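Local coordinates for RabGDI protein (Plasmodium falciparum 3D7, PDB 3P1W) that probably acts as a GDP-dissociation inhibitor of Rab GTPases in protein transport, at residues A[47-53]-A[272-278]; A[125-129]-A[153-157]; A[289-293]-A[303-307]. All coordinates share one frame; numbering follows the deposited sequence.

Contact 1 of 3, residues A[47-53]-A[272-278]; sequences LVLDRNP and TFMLNKN
Met274 N gives its hydrogen to Val48 O over 2.8 Å, and Asp50 N returns a bent bond (141° at H) to Met274 O, lying nearly in line with its C=O. Together with Val48 N to Thr272 O they zip 273-274 to 47-49 as parallel strands. Beyond Asp50 the pairing gives way to turns. Asp50 O takes Lys277 N at 2.9 Å, while Asn276 N turns to Asn52 O, also at 2.9 Å. Asn276 has left-handed backbone angles (phi 56°), which asparagine tolerates well, and a water joins its OD1 to Arg51 O. Asp50 suits its own turn because OD1 accepts from Asn52 N, an Asx turn, and OD2 is hydrogen-bonded to Thr28 OG1.

Val48 meets Phe273 over the face of the ring: CG1, anti to the backbone N, stands 3.8 Å from the centroid as a CH-pi contact, and CG2 reaches CE1 at 3.5 Å. On the other face of the sheet Leu49 CD2 rests on Met274 CB. Strand 273-274 thus lies beside 46-49, which is paired with strand 20-26 in the Rossmann-like sheet. Phe273 is wedged against helices 30-41 and 257-268, touching Ser36 and Ser263.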
ATOM      1  N   LEU A  47      24.334  -3.000  -7.293  1.00 33.78           N
ATOM      2  CA  LEU A  47      24.569  -1.559  -7.325  1.00 32.70           C
ATOM      3  C   LEU A  47      23.181  -0.924  -7.431  1.00 30.45           C
ATOM      4  O   LEU A  47      22.377  -1.369  -8.250  1.00 29.66           O
ATOM      5  CB  LEU A  47      25.381  -1.180  -8.547  1.00 32.89           C
ATOM      6  CG  LEU A  47      25.669   0.312  -8.780  1.00 33.44           C
ATOM      7  CD1 LEU A  47      26.423   0.944  -7.610  1.00 33.88           C
ATOM      8  CD2 LEU A  47      26.455   0.519 -10.087  1.00 33.92           C
ATOM      9  N   VAL A  48      22.924   0.109  -6.630  1.00 29.64           N
ATOM     10  CA  VAL A  48      21.627   0.818  -6.653  1.00 27.68           C
ATOM     11  C   VAL A  48      21.875   2.268  -7.037  1.00 27.88           C
ATOM     12  O   VAL A  48      22.677   2.946  -6.366  1.00 29.57           O
ATOM     13  CB  VAL A  48      20.933   0.730  -5.274  1.00 27.12           C
ATOM     14  CG1 VAL A  48      19.559   1.440  -5.301  1.00 25.11           C
ATOM     15  CG2 VAL A  48      20.794  -0.740  -4.864  1.00 28.48           C
ATOM     16  N   LEU A  49      21.232   2.725  -8.119  1.00 26.54           N
ATOM     17  CA  LEU A  49      21.442   4.057  -8.687  1.00 26.76           C
ATOM     18  C   LEU A  49      20.135   4.805  -8.791  1.00 25.84           C
ATOM     19  O   LEU A  49      19.121   4.205  -9.158  1.00 25.76           O
ATOM     20  CB  LEU A  49      22.012   3.946 -10.112  1.00 27.10           C
ATOM     21  CG  LEU A  49      23.283   3.108 -10.219  1.00 29.82           C
ATOM     22  CD1 LEU A  49      23.752   3.072 -11.666  1.00 31.60           C
ATOM     23  CD2 LEU A  49      24.349   3.682  -9.309  1.00 28.31           C
ATOM     24  N   ASP A  50      20.172   6.113  -8.531  1.00 25.80           N
ATOM     25  CA  ASP A  50      18.998   6.962  -8.652  1.00 25.86           C
ATOM     26  C   ASP A  50      19.404   8.310  -9.224  1.00 27.03           C
ATOM     27  O   ASP A  50      20.368   8.942  -8.758  1.00 28.02           O
ATOM     28  CB  ASP A  50      18.343   7.133  -7.265  1.00 25.02           C
ATOM     29  CG  ASP A  50      16.901   7.681  -7.330  1.00 25.05           C
ATOM     30  OD1 ASP A  50      16.574   8.503  -8.204  1.00 27.22           O
ATOM     31  OD2 ASP A  50      16.099   7.240  -6.495  1.00 24.95           O
ATOM     32  N   ARG A  51      18.668   8.758 -10.232  1.00 26.84           N
ATOM     33  CA  ARG A  51      18.931  10.050 -10.853  1.00 28.54           C
ATOM     34  C   ARG A  51      18.680  11.244  -9.918  1.00 29.17           C
ATOM     35  O   ARG A  51      19.244  12.308 -10.113  1.00 30.51           O
ATOM     36  CB  ARG A  51      18.100  10.201 -12.127  1.00 28.11           C
ATOM     37  CG  ARG A  51      16.608  10.389 -11.892  1.00 28.40           C
ATOM     38  CD  ARG A  51      15.835  10.691 -13.178  1.00 30.38           C
ATOM     39  NE  ARG A  51      15.630   9.505 -14.001  1.00 32.29           N
ATOM     40  CZ  ARG A  51      14.638   8.619 -13.853  1.00 30.34           C
ATOM     41  NH1 ARG A  51      13.742   8.733 -12.887  1.00 28.78           N
ATOM     42  NH2 ARG A  51      14.551   7.596 -14.686  1.00 31.30           N
ATOM     43  N   ASN A  52      17.802  11.058  -8.931  1.00 28.79           N
ATOM     44  CA  ASN A  52      17.367  12.122  -8.048  1.00 29.16           C
ATOM     45  C   ASN A  52      18.385  12.414  -6.956  1.00 29.78           C
ATOM     46  O   ASN A  52      19.201  11.546  -6.627  1.00 29.97           O
ATOM     47  CB  ASN A  52      16.035  11.722  -7.373  1.00 27.67           C
ATOM     48  CG  ASN A  52      14.885  11.577  -8.354  1.00 27.78           C
ATOM     49  OD1 ASN A  52      14.820  12.279  -9.363  1.00 26.72           O
ATOM     50  ND2 ASN A  52      13.957  10.663  -8.048  1.00 26.39           N
ATOM     51  N   PRO A  53      18.313  13.624  -6.355  1.00 30.97           N
ATOM     52  CA  PRO A  53      19.155  13.958  -5.197  1.00 32.06           C
ATOM     53  C   PRO A  53      18.597  13.540  -3.830  1.00 31.90           C
ATOM     54  O   PRO A  53      19.204  13.853  -2.814  1.00 32.44           O
ATOM     55  CB  PRO A  53      19.296  15.489  -5.291  1.00 33.10           C
ATOM     56  CG  PRO A  53      18.060  15.951  -5.967  1.00 32.57           C
ATOM     57  CD  PRO A  53      17.524  14.783  -6.807  1.00 31.06           C
ATOM     58  N   THR A 272      26.134  -0.723  -2.508  1.00 46.10           N
ATOM     59  CA  THR A 272      25.760   0.582  -1.980  1.00 45.91           C
ATOM     60  C   THR A 272      24.820   1.330  -2.905  1.00 43.62           C
ATOM     61  O   THR A 272      24.705   1.027  -4.108  1.00 41.87           O
ATOM     62  CB  THR A 272      26.969   1.519  -1.703  1.00 48.02           C
ATOM     63  OG1 THR A 272      26.571   2.514  -0.739  1.00 50.06           O
ATOM     64  CG2 THR A 272      27.453   2.208  -3.003  1.00 46.32           C
ATOM     65  N   PHE A 273      24.167   2.325  -2.315  1.00 42.78           N
ATOM     66  CA  PHE A 273      23.151   3.125  -2.993  1.00 40.77           C
ATOM     67  C   PHE A 273      23.850   4.409  -3.446  1.00 40.86           C
ATOM     68  O   PHE A 273      24.787   4.885  -2.774  1.00 41.77           O
ATOM     69  CB  PHE A 273      22.009   3.460  -2.048  1.00 40.64           C
ATOM     70  CG  PHE A 273      21.021   2.322  -1.796  1.00 38.73           C
ATOM     71  CD1 PHE A 273      21.429   0.994  -1.708  1.00 37.27           C
ATOM     72  CD2 PHE A 273      19.680   2.607  -1.574  1.00 36.97           C
ATOM     73  CE1 PHE A 273      20.521  -0.019  -1.442  1.00 35.28           C
ATOM     74  CE2 PHE A 273      18.759   1.585  -1.292  1.00 34.53           C
ATOM     75  CZ  PHE A 273      19.187   0.276  -1.231  1.00 34.72           C
ATOM     76  N   MET A 274      23.441   4.937  -4.597  1.00 38.47           N
ATOM     77  CA  MET A 274      24.029   6.161  -5.116  1.00 38.22           C
ATOM     78  C   MET A 274      22.973   7.080  -5.676  1.00 36.58           C
ATOM     79  O   MET A 274      22.248   6.717  -6.597  1.00 35.19           O
ATOM     80  CB  MET A 274      25.041   5.851  -6.226  1.00 38.74           C
ATOM     81  CG  MET A 274      26.131   4.875  -5.823  1.00 40.55           C
ATOM     82  SD  MET A 274      27.448   4.823  -7.071  1.00 43.85           S
ATOM     83  CE  MET A 274      28.484   6.193  -6.518  1.00 44.78           C
ATOM     84  N   LEU A 275      22.930   8.293  -5.152  1.00 37.16           N
ATOM     85  CA  LEU A 275      22.040   9.319  -5.665  1.00 36.11           C
ATOM     86  C   LEU A 275      22.741  10.133  -6.735  1.00 36.65           C
ATOM     87  O   LEU A 275      23.948  10.009  -6.924  1.00 35.78           O
ATOM     88  CB  LEU A 275      21.577  10.234  -4.528  1.00 36.66           C
ATOM     89  CG  LEU A 275      20.774   9.544  -3.425  1.00 36.76           C
ATOM     90  CD1 LEU A 275      20.570  10.491  -2.246  1.00 39.36           C
ATOM     91  CD2 LEU A 275      19.439   9.008  -3.968  1.00 34.95           C
ATOM     92  N   ASN A 276      21.979  10.983  -7.416  1.00 36.35           N
ATOM     93  CA  ASN A 276      22.516  11.885  -8.443  1.00 37.87           C
ATOM     94  C   ASN A 276      23.282  11.178  -9.561  1.00 39.52           C
ATOM     95  O   ASN A 276      24.246  11.741 -10.126  1.00 39.59           O
ATOM     96  CB  ASN A 276      23.413  12.948  -7.802  1.00 39.38           C
ATOM     97  CG  ASN A 276      22.695  13.745  -6.752  1.00 39.13           C
ATOM     98  OD1 ASN A 276      21.711  14.446  -7.042  1.00 37.89           O
ATOM     99  ND2 ASN A 276      23.176  13.649  -5.516  1.00 39.07           N
ATOM    100  N   LYS A 277      22.852   9.959  -9.885  1.00 40.13           N
ATOM    101  CA  LYS A 277      23.501   9.138 -10.918  1.00 42.39           C
ATOM    102  C   LYS A 277      22.604   8.990 -12.131  1.00 43.11           C
ATOM    103  O   LYS A 277      21.636   8.219 -12.107  1.00 43.50           O
ATOM    104  CB  LYS A 277      23.844   7.759 -10.360  1.00 42.28           C
ATOM    105  CG  LYS A 277      25.015   7.753  -9.389  1.00 44.31           C
ATOM    106  CD  LYS A 277      26.319   8.190 -10.056  1.00 45.53           C
ATOM    107  CE  LYS A 277      27.504   8.013  -9.126  1.00 48.22           C
ATOM    108  NZ  LYS A 277      28.607   8.913  -9.525  1.00 49.03           N
ATOM    109  N   ASN A 278      22.905   9.750 -13.180  1.00 45.28           N
ATOM    110  CA  ASN A 278      22.038   9.818 -14.352  1.00 46.05           C
ATOM    111  C   ASN A 278      22.369   8.791 -15.447  1.00 46.33           C
ATOM    112  O   ASN A 278      23.269   8.982 -16.264  1.00 47.72           O
ATOM    113  CB  ASN A 278      22.032  11.228 -14.943  1.00 46.98           C
ATOM    114  CG  ASN A 278      20.863  11.452 -15.902  1.00 48.58           C
ATOM    115  OD1 ASN A 278      19.741  10.943 -15.688  1.00 51.33           O
ATOM    116  ND2 ASN A 278      21.112  12.214 -16.958  1.00 50.63           N
TER
HETATM  117  O   HOH W   1      20.144  14.711  -9.221  1.00 44.17           O
HETATM  118  O   HOH W   2      18.456   8.754 -15.356  1.00 51.20           O

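Contact 2 of 3, residues A[125-129]-A[153-157]; sequences VYQHQ and SPLLS
The amides of Gln127 and Gln129 reach from the strand 125-129 to the carbonyls of the turn at Pro154 and Leu155. Leu155 O lies in the amide plane of Gln127 and is met there by NE2 at 3.2 Å, the donor arriving in the carbonyl plane on a lone pair with an N-H...O angle of 170°. Gln129 NE2 hovers above the plane of the Gln127 amide, 50° out of it, and donates to Gln127 OE1 at 3.1 Å. The second hydrogen of Gln129 NE2 goes to Pro154 O at 2.9 Å; both acceptors stay close to the plane of the Gln129 amide, fixing its rotation.

Glutamine suits position 127 because one amide both donates and accepts; at Gln129 two hydrogens of one NH2 serve two acceptors. Gln127 CG stands anti to the backbone N (chi1 -174°), which carries the amide out towards the turn. Leu155 supplies the apolar part, its CD2 3.8 Å from Gln127 CB and its CD1 3.7 Å from Val125 CG1. The turn, type I from Ser153 to Leu156, is braced by an ST turn in which Ser153 OG accepts from Leu155 N, and Ser157 N-caps helix 158-173.

Phe208 of helix 203-213 and His141 of strand 138-142 pack on Leu155. The chemistry implies a neutral link: two side-chain amides satisfy turn carbonyls without formal charge, beside a patch of aliphatic packing.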
ATOM      1  N   VAL A 125     -14.783   1.901   7.496  1.00 19.82           N
ATOM      2  CA  VAL A 125     -15.338   1.590   6.199  1.00 17.91           C
ATOM      3  C   VAL A 125     -16.553   2.497   5.940  1.00 19.07           C
ATOM      4  O   VAL A 125     -17.291   2.849   6.870  1.00 20.19           O
ATOM      5  CB  VAL A 125     -15.697   0.107   6.093  1.00 17.99           C
ATOM      6  CG1 VAL A 125     -16.796  -0.302   7.137  1.00 18.95           C
ATOM      7  CG2 VAL A 125     -16.100  -0.273   4.646  1.00 16.70           C
ATOM      8  N   TYR A 126     -16.748   2.869   4.677  1.00 18.64           N
ATOM      9  CA  TYR A 126     -17.879   3.738   4.287  1.00 19.31           C
ATOM     10  C   TYR A 126     -19.114   2.902   3.971  1.00 20.32           C
ATOM     11  O   TYR A 126     -19.058   1.958   3.176  1.00 21.26           O
ATOM     12  CB  TYR A 126     -17.438   4.508   3.056  1.00 18.50           C
ATOM     13  CG  TYR A 126     -18.297   5.642   2.581  1.00 19.08           C
ATOM     14  CD1 TYR A 126     -17.829   6.939   2.645  1.00 20.87           C
ATOM     15  CD2 TYR A 126     -19.510   5.409   1.943  1.00 21.93           C
ATOM     16  CE1 TYR A 126     -18.562   7.982   2.136  1.00 23.47           C
ATOM     17  CE2 TYR A 126     -20.245   6.448   1.426  1.00 22.94           C
ATOM     18  CZ  TYR A 126     -19.749   7.737   1.537  1.00 25.17           C
ATOM     19  OH  TYR A 126     -20.464   8.785   1.048  1.00 27.38           O
ATOM     20  N   GLN A 127     -20.228   3.248   4.619  1.00 22.32           N
ATOM     21  CA  GLN A 127     -21.529   2.692   4.336  1.00 23.21           C
ATOM     22  C   GLN A 127     -22.533   3.816   4.692  1.00 24.09           C
ATOM     23  O   GLN A 127     -22.731   4.151   5.861  1.00 23.09           O
ATOM     24  CB  GLN A 127     -21.808   1.421   5.169  1.00 24.88           C
ATOM     25  CG  GLN A 127     -23.124   0.745   4.775  1.00 27.93           C
ATOM     26  CD  GLN A 127     -23.780  -0.063   5.885  1.00 30.95           C
ATOM     27  OE1 GLN A 127     -24.794   0.355   6.464  1.00 34.34           O
ATOM     28  NE2 GLN A 127     -23.220  -1.235   6.174  1.00 31.57           N
ATOM     29  N   HIS A 128     -23.090   4.438   3.667  1.00 24.62           N
ATOM     30  CA  HIS A 128     -24.001   5.547   3.873  1.00 25.61           C
ATOM     31  C   HIS A 128     -25.308   5.048   4.510  1.00 27.49           C
ATOM     32  O   HIS A 128     -25.914   4.074   4.051  1.00 27.89           O
ATOM     33  CB  HIS A 128     -24.304   6.226   2.567  1.00 26.12           C
ATOM     34  CG  HIS A 128     -25.132   7.468   2.709  1.00 29.00           C
ATOM     35  ND1 HIS A 128     -26.244   7.709   1.940  1.00 34.09           N
ATOM     36  CD2 HIS A 128     -25.012   8.532   3.541  1.00 30.03           C
ATOM     37  CE1 HIS A 128     -26.762   8.882   2.269  1.00 33.22           C
ATOM     38  NE2 HIS A 128     -26.022   9.408   3.229  1.00 31.67           N
ATOM     39  N   GLN A 129     -25.701   5.718   5.578  1.00 28.09           N
ATOM     40  CA  GLN A 129     -26.977   5.453   6.223  1.00 29.65           C
ATOM     41  C   GLN A 129     -27.743   6.760   6.218  1.00 30.72           C
ATOM     42  O   GLN A 129     -27.267   7.781   6.725  1.00 29.53           O
ATOM     43  CB  GLN A 129     -26.732   4.947   7.634  1.00 30.25           C
ATOM     44  CG  GLN A 129     -25.961   3.609   7.635  1.00 30.82           C
ATOM     45  CD  GLN A 129     -25.559   3.147   9.017  1.00 33.04           C
ATOM     46  OE1 GLN A 129     -25.713   3.874  10.004  1.00 33.77           O
ATOM     47  NE2 GLN A 129     -25.053   1.921   9.099  1.00 32.17           N
ATOM     48  N   SER A 153     -22.014  -3.857  16.044  1.00 43.82           N
ATOM     49  CA  SER A 153     -21.598  -2.986  14.931  1.00 41.24           C
ATOM     50  C   SER A 153     -22.737  -2.196  14.309  1.00 39.96           C
ATOM     51  O   SER A 153     -23.694  -2.791  13.835  1.00 40.88           O
ATOM     52  CB  SER A 153     -20.941  -3.785  13.822  1.00 40.45           C
ATOM     53  OG  SER A 153     -20.586  -2.888  12.784  1.00 38.63           O
ATOM     54  N   PRO A 154     -22.599  -0.855  14.224  1.00 38.51           N
ATOM     55  CA  PRO A 154     -23.599  -0.023  13.525  1.00 37.37           C
ATOM     56  C   PRO A 154     -23.722  -0.310  12.018  1.00 35.64           C
ATOM     57  O   PRO A 154     -24.649   0.169  11.357  1.00 34.78           O
ATOM     58  CB  PRO A 154     -23.101   1.400  13.769  1.00 36.82           C
ATOM     59  CG  PRO A 154     -21.623   1.248  13.992  1.00 37.63           C
ATOM     60  CD  PRO A 154     -21.473  -0.046  14.729  1.00 37.74           C
ATOM     61  N   LEU A 155     -22.810  -1.112  11.483  1.00 34.18           N
ATOM     62  CA  LEU A 155     -22.892  -1.543  10.094  1.00 33.54           C
ATOM     63  C   LEU A 155     -23.978  -2.576   9.834  1.00 35.31           C
ATOM     64  O   LEU A 155     -24.325  -2.843   8.683  1.00 34.85           O
ATOM     65  CB  LEU A 155     -21.542  -2.130   9.650  1.00 32.54           C
ATOM     66  CG  LEU A 155     -20.354  -1.195   9.472  1.00 30.48           C
ATOM     67  CD1 LEU A 155     -19.042  -2.005   9.474  1.00 28.45           C
ATOM     68  CD2 LEU A 155     -20.489  -0.425   8.172  1.00 27.96           C
ATOM     69  N   LEU A 156     -24.519  -3.163  10.902  1.00 36.79           N
ATOM     70  CA  LEU A 156     -25.367  -4.334  10.783  1.00 38.26           C
ATOM     71  C   LEU A 156     -26.685  -4.102  11.527  1.00 39.97           C
ATOM     72  O   LEU A 156     -26.683  -3.552  12.609  1.00 40.02           O
ATOM     73  CB  LEU A 156     -24.636  -5.528  11.399  1.00 38.34           C
ATOM     74  CG  LEU A 156     -23.220  -5.823  10.884  1.00 37.95           C
ATOM     75  CD1 LEU A 156     -22.516  -6.825  11.794  1.00 38.78           C
ATOM     76  CD2 LEU A 156     -23.275  -6.310   9.458  1.00 37.38           C
ATOM     77  N   SER A 157     -27.793  -4.517  10.937  1.00 41.77           N
ATOM     78  CA  SER A 157     -29.078  -4.557  11.663  1.00 43.71           C
ATOM     79  C   SER A 157     -28.981  -5.453  12.896  1.00 44.81           C
ATOM     80  O   SER A 157     -28.112  -6.319  12.962  1.00 44.72           O
ATOM     81  CB  SER A 157     -30.134  -5.146  10.750  1.00 45.18           C
ATOM     82  OG  SER A 157     -29.942  -6.557  10.644  1.00 47.25           O
TER

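Contact 3 of 3, residues A[289-293]-A[303-307]; sequences KVCGI and CDKVI
A classic beta bulge at Cys291 and Gly292, which both face Val283, interrupts strand 290-295 where it meets Cys303, just before the corner at Asp304. Cys303 N donates to Cys291 O at 2.8 Å, approaching from well above the carbonyl plane, 56° out of it. A CA-H...O contact runs back from Cys291 CA to Cys303 O at 3.3 Å. Cys303 SG lies 4.0 Å from Gly292 CA. That sulfur stands between the backbone N and the carbonyl carbon of its own residue (chi1 58°); cysteine is small enough for a spot so near the neighbouring strand.

Strands 279-284, 290-295 and 300-303 form an antiparallel meander, consistent with the Rossmann-like fold to which the GDI family is related, and at Asp304 the chain turns. Past it, strand 305-307 runs at 62° to strand 290-293 and joins strand 20-26 in parallel.

The opening angle between the strands is filled by branched side chains. Val290 CG2 touches Val306 CG2 at 3.9 Å, the two side chains crossing at about a right angle, while Val290 CG1 comes near Lys305 CA. Ile293 CG2 comes more loosely to 4.5 Å from Val306 CG2, and Phe282 of strand 279-284 packs on all three residues. Nearer the corner, one water bridges Val290 O and Asp304 O, tying the diverging backbones together.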
ATOM      1  N   LYS A 289      19.780  -9.073 -24.733  1.00 43.35           N
ATOM      2  CA  LYS A 289      19.616  -9.186 -23.281  1.00 42.45           C
ATOM      3  C   LYS A 289      20.506  -8.153 -22.611  1.00 41.01           C
ATOM      4  O   LYS A 289      21.621  -7.876 -23.082  1.00 40.90           O
ATOM      5  CB  LYS A 289      19.999 -10.570 -22.782  1.00 43.82           C
ATOM      6  CG  LYS A 289      19.207 -11.707 -23.404  1.00 46.41           C
ATOM      7  CD  LYS A 289      19.352 -12.992 -22.584  1.00 49.56           C
ATOM      8  CE  LYS A 289      19.141 -14.231 -23.439  1.00 52.45           C
ATOM      9  NZ  LYS A 289      18.662 -15.374 -22.624  1.00 53.61           N
ATOM     10  N   VAL A 290      20.030  -7.592 -21.505  1.00 38.13           N
ATOM     11  CA  VAL A 290      20.791  -6.552 -20.828  1.00 36.90           C
ATOM     12  C   VAL A 290      22.135  -7.121 -20.358  1.00 38.32           C
ATOM     13  O   VAL A 290      22.214  -8.258 -19.889  1.00 38.31           O
ATOM     14  CB  VAL A 290      20.017  -5.909 -19.650  1.00 35.29           C
ATOM     15  CG1 VAL A 290      19.951  -6.853 -18.434  1.00 34.34           C
ATOM     16  CG2 VAL A 290      20.654  -4.565 -19.274  1.00 33.30           C
ATOM     17  N   CYS A 291      23.197  -6.347 -20.551  1.00 39.49           N
ATOM     18  CA  CYS A 291      24.522  -6.727 -20.059  1.00 40.60           C
ATOM     19  C   CYS A 291      25.212  -5.571 -19.338  1.00 40.37           C
ATOM     20  O   CYS A 291      26.226  -5.782 -18.689  1.00 41.06           O
ATOM     21  CB  CYS A 291      25.389  -7.279 -21.196  1.00 43.05           C
ATOM     22  SG  CYS A 291      25.807  -6.097 -22.460  1.00 45.07           S
ATOM     23  N   GLY A 292      24.663  -4.357 -19.403  1.00 38.92           N
ATOM     24  CA  GLY A 292      25.238  -3.246 -18.639  1.00 39.13           C
ATOM     25  C   GLY A 292      24.434  -1.960 -18.663  1.00 38.08           C
ATOM     26  O   GLY A 292      23.352  -1.914 -19.258  1.00 37.09           O
ATOM     27  N   ILE A 293      24.965  -0.924 -18.009  1.00 38.72           N
ATOM     28  CA  ILE A 293      24.363   0.433 -18.019  1.00 38.48           C
ATOM     29  C   ILE A 293      25.445   1.518 -18.094  1.00 39.76           C
ATOM     30  O   ILE A 293      26.575   1.317 -17.620  1.00 40.36           O
ATOM     31  CB  ILE A 293      23.480   0.696 -16.781  1.00 37.70           C
ATOM     32  CG1 ILE A 293      24.282   0.531 -15.493  1.00 39.58           C
ATOM     33  CG2 ILE A 293      22.227  -0.234 -16.756  1.00 37.16           C
ATOM     34  CD1 ILE A 293      24.132   1.686 -14.559  1.00 41.28           C
ATOM     35  N   CYS A 303      26.222  -6.080 -15.912  1.00 38.49           N
ATOM     36  CA  CYS A 303      25.316  -6.794 -15.015  1.00 37.81           C
ATOM     37  C   CYS A 303      24.575  -7.899 -15.750  1.00 37.96           C
ATOM     38  O   CYS A 303      24.535  -7.927 -16.984  1.00 38.49           O
ATOM     39  CB  CYS A 303      24.318  -5.823 -14.366  1.00 36.55           C
ATOM     40  SG  CYS A 303      23.332  -4.909 -15.569  1.00 35.00           S
ATOM     41  N   ASP A 304      24.028  -8.832 -14.986  1.00 37.83           N
ATOM     42  CA  ASP A 304      23.263  -9.951 -15.546  1.00 38.46           C
ATOM     43  C   ASP A 304      21.764  -9.642 -15.538  1.00 36.52           C
ATOM     44  O   ASP A 304      21.013 -10.176 -16.363  1.00 36.73           O
ATOM     45  CB  ASP A 304      23.530 -11.235 -14.746  1.00 39.74           C
ATOM     46  CG  ASP A 304      24.990 -11.658 -14.796  1.00 42.82           C
ATOM     47  OD1 ASP A 304      25.636 -11.463 -15.847  1.00 45.26           O
ATOM     48  OD2 ASP A 304      25.491 -12.176 -13.783  1.00 45.44           O
ATOM     49  N   LYS A 305      21.333  -8.798 -14.601  1.00 34.97           N
ATOM     50  CA  LYS A 305      19.933  -8.383 -14.524  1.00 32.67           C
ATOM     51  C   LYS A 305      19.795  -6.949 -14.083  1.00 30.76           C
ATOM     52  O   LYS A 305      20.667  -6.403 -13.405  1.00 30.09           O
ATOM     53  CB  LYS A 305      19.155  -9.292 -13.547  1.00 33.26           C
ATOM     54  CG  LYS A 305      19.248 -10.803 -13.885  1.00 36.54           C
ATOM     55  CD  LYS A 305      18.470 -11.665 -12.910  1.00 39.86           C
ATOM     56  CE  LYS A 305      18.744 -13.160 -13.076  1.00 44.54           C
ATOM     57  NZ  LYS A 305      18.588 -13.669 -14.480  1.00 48.60           N
ATOM     58  N   VAL A 306      18.647  -6.356 -14.421  1.00 29.18           N
ATOM     59  CA  VAL A 306      18.312  -5.035 -13.946  1.00 27.28           C
ATOM     60  C   VAL A 306      16.909  -5.088 -13.309  1.00 26.51           C
ATOM     61  O   VAL A 306      16.033  -5.797 -13.796  1.00 26.16           O
ATOM     62  CB  VAL A 306      18.309  -4.004 -15.102  1.00 27.36           C
ATOM     63  CG1 VAL A 306      17.650  -2.677 -14.694  1.00 24.64           C
ATOM     64  CG2 VAL A 306      19.714  -3.739 -15.606  1.00 26.67           C
ATOM     65  N   ILE A 307      16.726  -4.350 -12.219  1.00 25.54           N
ATOM     66  CA  ILE A 307      15.369  -4.084 -11.667  1.00 23.16           C
ATOM     67  C   ILE A 307      15.204  -2.601 -11.698  1.00 22.09           C
ATOM     68  O   ILE A 307      16.095  -1.872 -11.256  1.00 23.41           O
ATOM     69  CB  ILE A 307      15.218  -4.605 -10.227  1.00 23.61           C
ATOM     70  CG1 ILE A 307      15.388  -6.117 -10.165  1.00 25.34           C
ATOM     71  CG2 ILE A 307      13.827  -4.216  -9.642  1.00 21.58           C
ATOM     72  CD1 ILE A 307      15.732  -6.620  -8.736  1.00 27.12           C
TER
HETATM   73  O   HOH W   3      21.064 -10.393 -19.311  1.00 39.09           O

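Contacts 1 and 3 belong to the same sheet and touch through Leu49 and Ile293, their centres about 16 Å apart; both flank strand 20-26. Contact 1 is partly buried and depends on regular parallel pairing that ends in polar turns near solvent, whereas contact 3 is mostly buried and has a single direct hydrogen bond, with valine and isoleucine packing where its strands part. Contact 2 lies on the opposite side of the chain's centre, about 48 Å from contact 1 between centres, and joins the other large sheet to a turn between helices. It too is largely buried, though Pro154 is exposed. Its polar bonds come from side-chain amides, unlike the mainly backbone bonds of the other two.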